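Local coordinates for protein exodeoxyribonuclease 10 (Escherichia coli, PDB 4FZX) that degrades single- and double-stranded DNA from the 3' end as a magnesium-dependent exonuclease of the DEDDh family, linked to DNA repair, at residues Ile5-Cys10 with Ser83-Val88; Ile16-Ser21 with His134-Asp139. All coordinates share one frame; numbering follows the deposited sequence.

Interaction 1 (Ile5-Cys10 with Ser83-Val88); sequences IDTETC and SFDRRV. With NA (sodium ion), chain G; NA (sodium ion), chain E; nucleotides of chain A.
Phe-84 presents the rim of its ring to Thr-9, with Thr-9 OG1, which is hydrogen-bonded to Gly-11 O just beyond the strand, in the ring plane 3.7 Å from CZ, while the sugar of DA16 of chain A lies over one face. C2' of that nucleotide stands above the ring centre, and CG1 of Val-88 covers the opposite face toward the rim. With CG anti to the backbone N (chi1 178°), the ring is swung out so that its far end comes near the strand and packs against the last two DNA sugars, CZ approaching O4' of DG17 of chain A at 3.6 Å. Cut back to an alanine, this position would lose the ring under the DA16 sugar, and the 3' end would probably be freer to shift. The methyls CG2 of Thr-7 and CG2 of Val-88 add a small apolar patch, 4.1 Å apart.

Asp-85 reaches the metal centre through solvent. One water donates to both Thr-7 O and Asp-85 OD2 (2.7 Å to OD2) and also binds the chain E sodium ion; a second links this ion to Asp-85 OD1. Asp-6 spans the two ions, OD1 on the chain E ion at 2.4 Å and OD2 on the chain G ion, as does DG17 OP1; Glu-8 OE2 binds the chain G ion at 2.2 Å. Asp-6, Glu-8 and Asp-85, with Asp-139 on the chain G ion, fit the acidic residues that name the DEDDh family. Thr-9 N donates to the terminal DG17 O3' (154°), which fits recognition of a free 3' hydroxyl; the hydrogen bond from that O3' to Glu-8 OE1 is unusually short, its exact length doubtful.

Strand 2-9 and helix 82-88 run at 67° in their local segments; on the helix side of the strand Leu-89 packs against Ile-5 and Thr-7, and Trp-96 of strand 95-98 touches Asp-85.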
loop_
_atom_site.group_PDB
_atom_site.type_symbol
_atom_site.label_atom_id
_atom_site.label_comp_id
_atom_site.label_asym_id
_atom_site.label_seq_id
_atom_site.Cartn_x
_atom_site.Cartn_y
_atom_site.Cartn_z
ATOM N N ILE C 5 -11.143 32.394 2.567
ATOM C CA ILE C 5 -10.368 33.452 3.220
ATOM C C ILE C 5 -9.014 33.598 2.526
ATOM O O ILE C 5 -8.372 32.603 2.186
ATOM C CB ILE C 5 -10.079 33.113 4.721
ATOM C CG1 ILE C 5 -11.315 33.330 5.577
ATOM C CG2 ILE C 5 -8.967 34.030 5.278
ATOM C CD1 ILE C 5 -11.265 34.628 6.363
ATOM N N ASP C 6 -8.551 34.837 2.387
ATOM C CA ASP C 6 -7.162 35.091 2.030
ATOM C C ASP C 6 -6.596 36.269 2.806
ATOM O O ASP C 6 -7.306 37.225 3.116
ATOM C CB ASP C 6 -7.003 35.324 0.523
ATOM C CG ASP C 6 -5.536 35.454 0.098
ATOM O OD1 ASP C 6 -4.830 34.430 0.033
ATOM O OD2 ASP C 6 -5.088 36.580 -0.185
ATOM N N THR C 7 -5.285 36.216 3.021
ATOM C CA THR C 7 -4.564 37.160 3.856
ATOM C C THR C 7 -3.252 37.518 3.135
ATOM O O THR C 7 -2.481 36.646 2.793
ATOM C CB THR C 7 -4.190 36.485 5.209
ATOM O OG1 THR C 7 -5.382 36.218 5.958
ATOM C CG2 THR C 7 -3.308 37.366 6.010
ATOM N N GLU C 8 -2.996 38.794 2.909
ATOM C CA GLU C 8 -1.655 39.220 2.538
ATOM C C GLU C 8 -0.952 39.786 3.768
ATOM O O GLU C 8 -1.593 40.384 4.626
ATOM C CB GLU C 8 -1.694 40.259 1.410
ATOM C CG GLU C 8 -2.542 39.862 0.193
ATOM C CD GLU C 8 -2.049 38.587 -0.499
ATOM O OE1 GLU C 8 -0.817 38.387 -0.627
ATOM O OE2 GLU C 8 -2.904 37.788 -0.934
ATOM N N THR C 9 0.363 39.585 3.840
ATOM C CA THR C 9 1.118 39.698 5.084
ATOM C C THR C 9 2.425 40.467 4.881
ATOM O O THR C 9 2.844 40.740 3.759
ATOM C CB THR C 9 1.458 38.306 5.673
ATOM O OG1 THR C 9 2.154 37.529 4.695
ATOM C CG2 THR C 9 0.178 37.549 6.110
ATOM N N CYS C 10 3.068 40.814 5.985
ATOM C CA CYS C 10 4.373 41.448 5.954
ATOM C C CYS C 10 5.479 40.487 5.563
ATOM O O CYS C 10 6.620 40.888 5.374
ATOM C CB CYS C 10 4.682 42.064 7.318
ATOM S SG CYS C 10 3.515 43.342 7.793
ATOM N N SER C 83 -3.016 25.954 6.450
ATOM C CA SER C 83 -1.898 25.983 7.403
ATOM C C SER C 83 -1.364 27.399 7.632
ATOM O O SER C 83 -1.111 27.821 8.771
ATOM C CB SER C 83 -0.766 25.121 6.832
ATOM O OG SER C 83 0.072 24.645 7.846
ATOM N N PHE C 84 -1.113 28.101 6.537
ATOM C CA PHE C 84 -0.561 29.443 6.605
ATOM C C PHE C 84 -1.534 30.459 7.226
ATOM O O PHE C 84 -1.223 31.060 8.247
ATOM C CB PHE C 84 -0.057 29.901 5.227
ATOM C CG PHE C 84 0.493 31.298 5.220
ATOM C CD1 PHE C 84 1.783 31.555 5.668
ATOM C CD2 PHE C 84 -0.288 32.364 4.789
ATOM C CE1 PHE C 84 2.288 32.851 5.674
ATOM C CE2 PHE C 84 0.208 33.660 4.790
ATOM C CZ PHE C 84 1.502 33.904 5.219
ATOM N N ASP C 85 -2.730 30.604 6.658
ATOM C CA ASP C 85 -3.690 31.600 7.181
ATOM C C ASP C 85 -4.112 31.325 8.627
ATOM O O ASP C 85 -4.216 32.250 9.438
ATOM C CB ASP C 85 -4.916 31.727 6.280
ATOM C CG ASP C 85 -4.543 31.930 4.822
ATOM O OD1 ASP C 85 -4.025 30.965 4.200
ATOM O OD2 ASP C 85 -4.715 33.066 4.320
ATOM N N ARG C 86 -4.304 30.049 8.952
ATOM C CA ARG C 86 -4.660 29.654 10.308
ATOM C C ARG C 86 -3.596 30.129 11.304
ATOM O O ARG C 86 -3.917 30.720 12.319
ATOM C CB ARG C 86 -4.844 28.137 10.396
ATOM C CG ARG C 86 -5.398 27.668 11.725
ATOM C CD ARG C 86 -5.127 26.196 11.978
ATOM N NE ARG C 86 -5.162 25.910 13.408
ATOM C CZ ARG C 86 -4.097 25.617 14.151
ATOM N NH1 ARG C 86 -2.900 25.481 13.587
ATOM N NH2 ARG C 86 -4.237 25.423 15.462
ATOM N N ARG C 87 -2.329 29.975 10.940
ATOM C CA ARG C 87 -1.228 30.434 11.785
ATOM C C ARG C 87 -1.155 31.952 11.944
ATOM O O ARG C 87 -0.882 32.455 13.034
ATOM C CB ARG C 87 0.105 29.901 11.268
ATOM C CG ARG C 87 1.319 30.422 12.018
ATOM C CD ARG C 87 2.566 29.576 11.730
ATOM N NE ARG C 87 2.873 29.459 10.300
ATOM C CZ ARG C 87 3.499 30.394 9.582
ATOM N NH1 ARG C 87 3.858 31.549 10.137
ATOM N NH2 ARG C 87 3.776 30.169 8.304
ATOM N N VAL C 88 -1.328 32.688 10.851
ATOM C CA VAL C 88 -1.028 34.120 10.886
ATOM C C VAL C 88 -2.237 34.948 11.337
ATOM O O VAL C 88 -2.096 36.089 11.753
ATOM C CB VAL C 88 -0.464 34.642 9.534
ATOM C CG1 VAL C 88 0.789 33.872 9.152
ATOM C CG2 VAL C 88 -1.509 34.542 8.434
HETATM NA NA NA G . -2.852 35.721 -1.819
HETATM NA NA NA E . -2.952 32.998 0.566
ATOM P P DG A 17 -0.018 33.778 -0.602
ATOM O OP1 DG A 17 -1.340 34.432 -0.624
ATOM O OP2 DG A 17 0.597 33.383 -1.883
ATOM O "O5'" DG A 17 1.014 34.670 0.208
ATOM C "C5'" DG A 17 0.622 35.216 1.452
ATOM C "C4'" DG A 17 1.585 36.282 1.929
ATOM O "O4'" DG A 17 2.805 35.639 2.320
ATOM C "C3'" DG A 17 1.996 37.342 0.915
ATOM O "O3'" DG A 17 1.053 38.398 0.965
ATOM C "C2'" DG A 17 3.354 37.795 1.452
ATOM C "C1'" DG A 17 3.890 36.511 2.076
ATOM N N9 DG A 17 4.764 35.777 1.189
ATOM C C8 DG A 17 4.380 34.855 0.246
ATOM N N7 DG A 17 5.383 34.349 -0.402
ATOM C C5 DG A 17 6.490 34.968 0.170
ATOM C C6 DG A 17 7.854 34.802 -0.124
ATOM O O6 DG A 17 8.345 34.032 -0.962
ATOM N N1 DG A 17 8.657 35.626 0.669
ATOM C C2 DG A 17 8.184 36.497 1.640
ATOM N N2 DG A 17 9.105 37.226 2.312
ATOM N N3 DG A 17 6.893 36.665 1.915
ATOM C C4 DG A 17 6.122 35.865 1.137
ATOM P P DA A 16 1.363 29.147 -3.134
ATOM O OP1 DA A 16 0.020 29.364 -3.711
ATOM O OP2 DA A 16 2.609 29.652 -3.779
ATOM O "O5'" DA A 16 1.328 29.678 -1.619
ATOM C "C5'" DA A 16 0.229 29.398 -0.776
ATOM C "C4'" DA A 16 0.392 30.124 0.556
ATOM O "O4'" DA A 16 1.354 29.395 1.372
ATOM C "C3'" DA A 16 0.947 31.549 0.450
ATOM O "O3'" DA A 16 -0.136 32.507 0.341
ATOM C "C2'" DA A 16 1.729 31.705 1.758
ATOM C "C1'" DA A 16 2.230 30.287 2.009
ATOM N N9 DA A 16 3.562 30.096 1.487
ATOM C C8 DA A 16 4.011 30.374 0.238
ATOM N N7 DA A 16 5.297 30.185 0.091
ATOM C C5 DA A 16 5.705 29.745 1.328
ATOM C C6 DA A 16 6.968 29.396 1.822
ATOM N N6 DA A 16 8.079 29.406 1.080
ATOM N N1 DA A 16 7.041 29.049 3.116
ATOM C C2 DA A 16 5.917 29.056 3.856
ATOM N N3 DA A 16 4.670 29.380 3.503
ATOM C C4 DA A 16 4.651 29.710 2.206
HETATM O O HOH W 1 -2.954 34.010 2.472
HETATM O O HOH W 2 -0.490 36.488 -2.588
HETATM O O HOH W 3 -3.770 31.037 1.538
HETATM O O HOH W 4 -3.417 32.370 -1.831
#

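Interaction 2 (Ile16-Ser21 with His134-Asp139); sequences IVEIAS and HRALYD. With NA (sodium ion), chain G.
Glu-18 and Arg-135 form a salt bridge where strand 16-25 of the RNase H-like sheet meets the start of helix 136-154, at a classic beta bulge where Val-17 and Glu-18 sit together across from Glu-8. The arginine grips side-on: NE donates to Glu-18 OE1 and NH2 to OE2, each at 2.9 Å. Both oxygens lie near the guanidinium plane, yet the two flat groups are turned 34° apart. Bends at chi2 and chi3 fold the arginine back on itself, which brings its end to the carboxylate.

Among the hydrogen bonds, Ala-136 N points almost straight at Glu-18 OE1 (3.0 Å, 172°), arriving above the carboxylate plane from the face opposite to Arg-135 NE. Glu-18 thus uses one oxygen to receive both an amide of the first helical turn and the arginine at the N-cap position. A water extends the link, donating to Glu-18 OE2 and accepting from Leu-137 N.

Apolar contact continues along the strand. Ala-20 CB and Ala-136 CB lie 3.5 Å apart, a close approach that small side chains permit, and Leu-137 CB is 4.0 Å from Ala-20 CB. Leu-137 CD1 also touches a polar atom, Ser-21 O.

Metal binding involves the same helical turn. His-134 ND1 contacts a water on the chain G sodium ion, while Asp-139 divides its carboxylate: OD1 accepts from His-134 N and is also hydrogen-bonded to His-133 ND1, and OD2 binds the ion at 2.2 Å.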
loop_
_atom_site.group_PDB
_atom_site.type_symbol
_atom_site.label_atom_id
_atom_site.label_comp_id
_atom_site.label_asym_id
_atom_site.label_seq_id
_atom_site.Cartn_x
_atom_site.Cartn_y
_atom_site.Cartn_z
ATOM N N ILE C 16 -0.333 41.360 9.254
ATOM C CA ILE C 16 -1.420 41.342 8.292
ATOM C C ILE C 16 -1.579 42.713 7.676
ATOM O O ILE C 16 -1.695 43.711 8.405
ATOM C CB ILE C 16 -2.730 40.999 8.981
ATOM C CG1 ILE C 16 -2.510 39.846 9.973
ATOM C CG2 ILE C 16 -3.847 40.724 7.942
ATOM C CD1 ILE C 16 -2.077 38.522 9.300
ATOM N N VAL C 17 -1.592 42.771 6.344
ATOM C CA VAL C 17 -1.809 44.039 5.647
ATOM C C VAL C 17 -3.113 44.052 4.879
ATOM O O VAL C 17 -3.641 45.120 4.562
ATOM C CB VAL C 17 -0.633 44.414 4.704
ATOM C CG1 VAL C 17 0.643 44.593 5.513
ATOM C CG2 VAL C 17 -0.425 43.340 3.633
ATOM N N GLU C 18 -3.649 42.868 4.599
ATOM C CA GLU C 18 -4.960 42.757 3.967
ATOM C C GLU C 18 -5.624 41.422 4.326
ATOM O O GLU C 18 -4.974 40.388 4.389
ATOM C CB GLU C 18 -4.832 42.875 2.436
ATOM C CG GLU C 18 -6.119 43.329 1.729
ATOM C CD GLU C 18 -5.941 43.576 0.228
ATOM O OE1 GLU C 18 -5.011 43.000 -0.386
ATOM O OE2 GLU C 18 -6.773 44.312 -0.355
ATOM N N ILE C 19 -6.941 41.442 4.467
ATOM C CA ILE C 19 -7.703 40.215 4.550
ATOM C C ILE C 19 -8.967 40.361 3.716
ATOM O O ILE C 19 -9.484 41.482 3.522
ATOM C CB ILE C 19 -8.090 39.914 5.998
ATOM C CG1 ILE C 19 -8.729 38.524 6.105
ATOM C CG2 ILE C 19 -9.040 41.013 6.538
ATOM C CD1 ILE C 19 -8.944 38.048 7.561
ATOM N N ALA C 20 -9.484 39.234 3.249
ATOM C CA ALA C 20 -10.685 39.232 2.425
ATOM C C ALA C 20 -11.355 37.865 2.489
ATOM O O ALA C 20 -10.717 36.873 2.872
ATOM C CB ALA C 20 -10.331 39.572 0.992
ATOM N N SER C 21 -12.626 37.808 2.082
ATOM C CA SER C 21 -13.325 36.534 1.931
ATOM C C SER C 21 -14.461 36.588 0.903
ATOM O O SER C 21 -15.002 37.654 0.605
ATOM C CB SER C 21 -13.863 36.030 3.286
ATOM O OG SER C 21 -14.987 36.775 3.714
ATOM N N HIS C 134 -2.609 38.499 -5.928
ATOM C CA HIS C 134 -1.931 38.784 -4.659
ATOM C C HIS C 134 -2.518 39.988 -3.924
ATOM O O HIS C 134 -1.971 40.432 -2.916
ATOM C CB HIS C 134 -0.430 38.975 -4.864
ATOM C CG HIS C 134 0.231 37.838 -5.570
ATOM N ND1 HIS C 134 0.348 36.584 -5.012
ATOM C CD2 HIS C 134 0.824 37.768 -6.785
ATOM C CE1 HIS C 134 0.987 35.789 -5.851
ATOM N NE2 HIS C 134 1.294 36.485 -6.932
ATOM N N ARG C 135 -3.667 40.469 -4.381
ATOM C CA ARG C 135 -4.529 41.247 -3.508
ATOM C C ARG C 135 -5.611 40.330 -2.979
ATOM O O ARG C 135 -6.145 39.510 -3.715
ATOM C CB ARG C 135 -5.114 42.462 -4.226
ATOM C CG ARG C 135 -4.054 43.529 -4.627
ATOM C CD ARG C 135 -3.421 44.236 -3.403
ATOM N NE ARG C 135 -4.433 44.885 -2.567
ATOM C CZ ARG C 135 -4.942 46.095 -2.786
ATOM N NH1 ARG C 135 -4.478 46.855 -3.775
ATOM N NH2 ARG C 135 -5.887 46.566 -1.986
ATOM N N ALA C 136 -5.881 40.425 -1.681
ATOM C CA ALA C 136 -6.620 39.387 -0.991
ATOM C C ALA C 136 -7.938 39.014 -1.666
ATOM O O ALA C 136 -8.193 37.832 -1.874
ATOM C CB ALA C 136 -6.845 39.766 0.470
ATOM N N LEU C 137 -8.774 40.008 -1.999
ATOM C CA LEU C 137 -10.090 39.715 -2.578
ATOM C C LEU C 137 -9.965 39.059 -3.939
ATOM O O LEU C 137 -10.737 38.166 -4.286
ATOM C CB LEU C 137 -10.969 40.976 -2.677
ATOM C CG LEU C 137 -12.434 40.691 -3.028
ATOM C CD1 LEU C 137 -13.105 39.826 -1.941
ATOM C CD2 LEU C 137 -13.245 41.958 -3.286
ATOM N N TYR C 138 -8.960 39.475 -4.701
ATOM C CA TYR C 138 -8.696 38.872 -5.998
ATOM C C TYR C 138 -8.393 37.384 -5.846
ATOM O O TYR C 138 -9.032 36.537 -6.495
ATOM C CB TYR C 138 -7.541 39.605 -6.676
ATOM C CG TYR C 138 -7.322 39.221 -8.109
ATOM C CD1 TYR C 138 -6.749 37.996 -8.439
ATOM C CD2 TYR C 138 -7.667 40.091 -9.142
ATOM C CE1 TYR C 138 -6.530 37.646 -9.757
ATOM C CE2 TYR C 138 -7.455 39.743 -10.472
ATOM C CZ TYR C 138 -6.878 38.524 -10.767
ATOM O OH TYR C 138 -6.687 38.161 -12.083
ATOM N N ASP C 139 -7.482 37.051 -4.930
ATOM C CA ASP C 139 -7.102 35.662 -4.721
ATOM C C ASP C 139 -8.231 34.814 -4.129
ATOM O O ASP C 139 -8.270 33.592 -4.337
ATOM C CB ASP C 139 -5.870 35.563 -3.835
ATOM C CG ASP C 139 -4.581 35.986 -4.551
ATOM O OD1 ASP C 139 -4.648 36.505 -5.690
ATOM O OD2 ASP C 139 -3.496 35.831 -3.944
HETATM NA NA NA G . -2.852 35.721 -1.819
HETATM O O HOH W 5 -8.332 43.000 -1.758
HETATM O O HOH W 2 -0.490 36.488 -2.588
#

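In the fold
Interactions 1 and 2 have centres 9 Å apart and meet through neighbouring antiparallel strands of the mixed sheet, 2-9 and 16-25. Along the chain their segments alternate: 5-10, 16-21, 83-88, then 134-139. Helix 82-88 and helix 136-154 lie on opposite faces of the sheet, and the metal site lies between them. Backbone pairing of Glu-8 with Val-17 and Glu-18 ties the two contacts together. Both touch the chain G sodium ion, whose protein ligands come from strand 2-9 and helix 136-154, and they share one of its waters. Acidic residues distant in sequence are thereby gathered around the DNA 3' end.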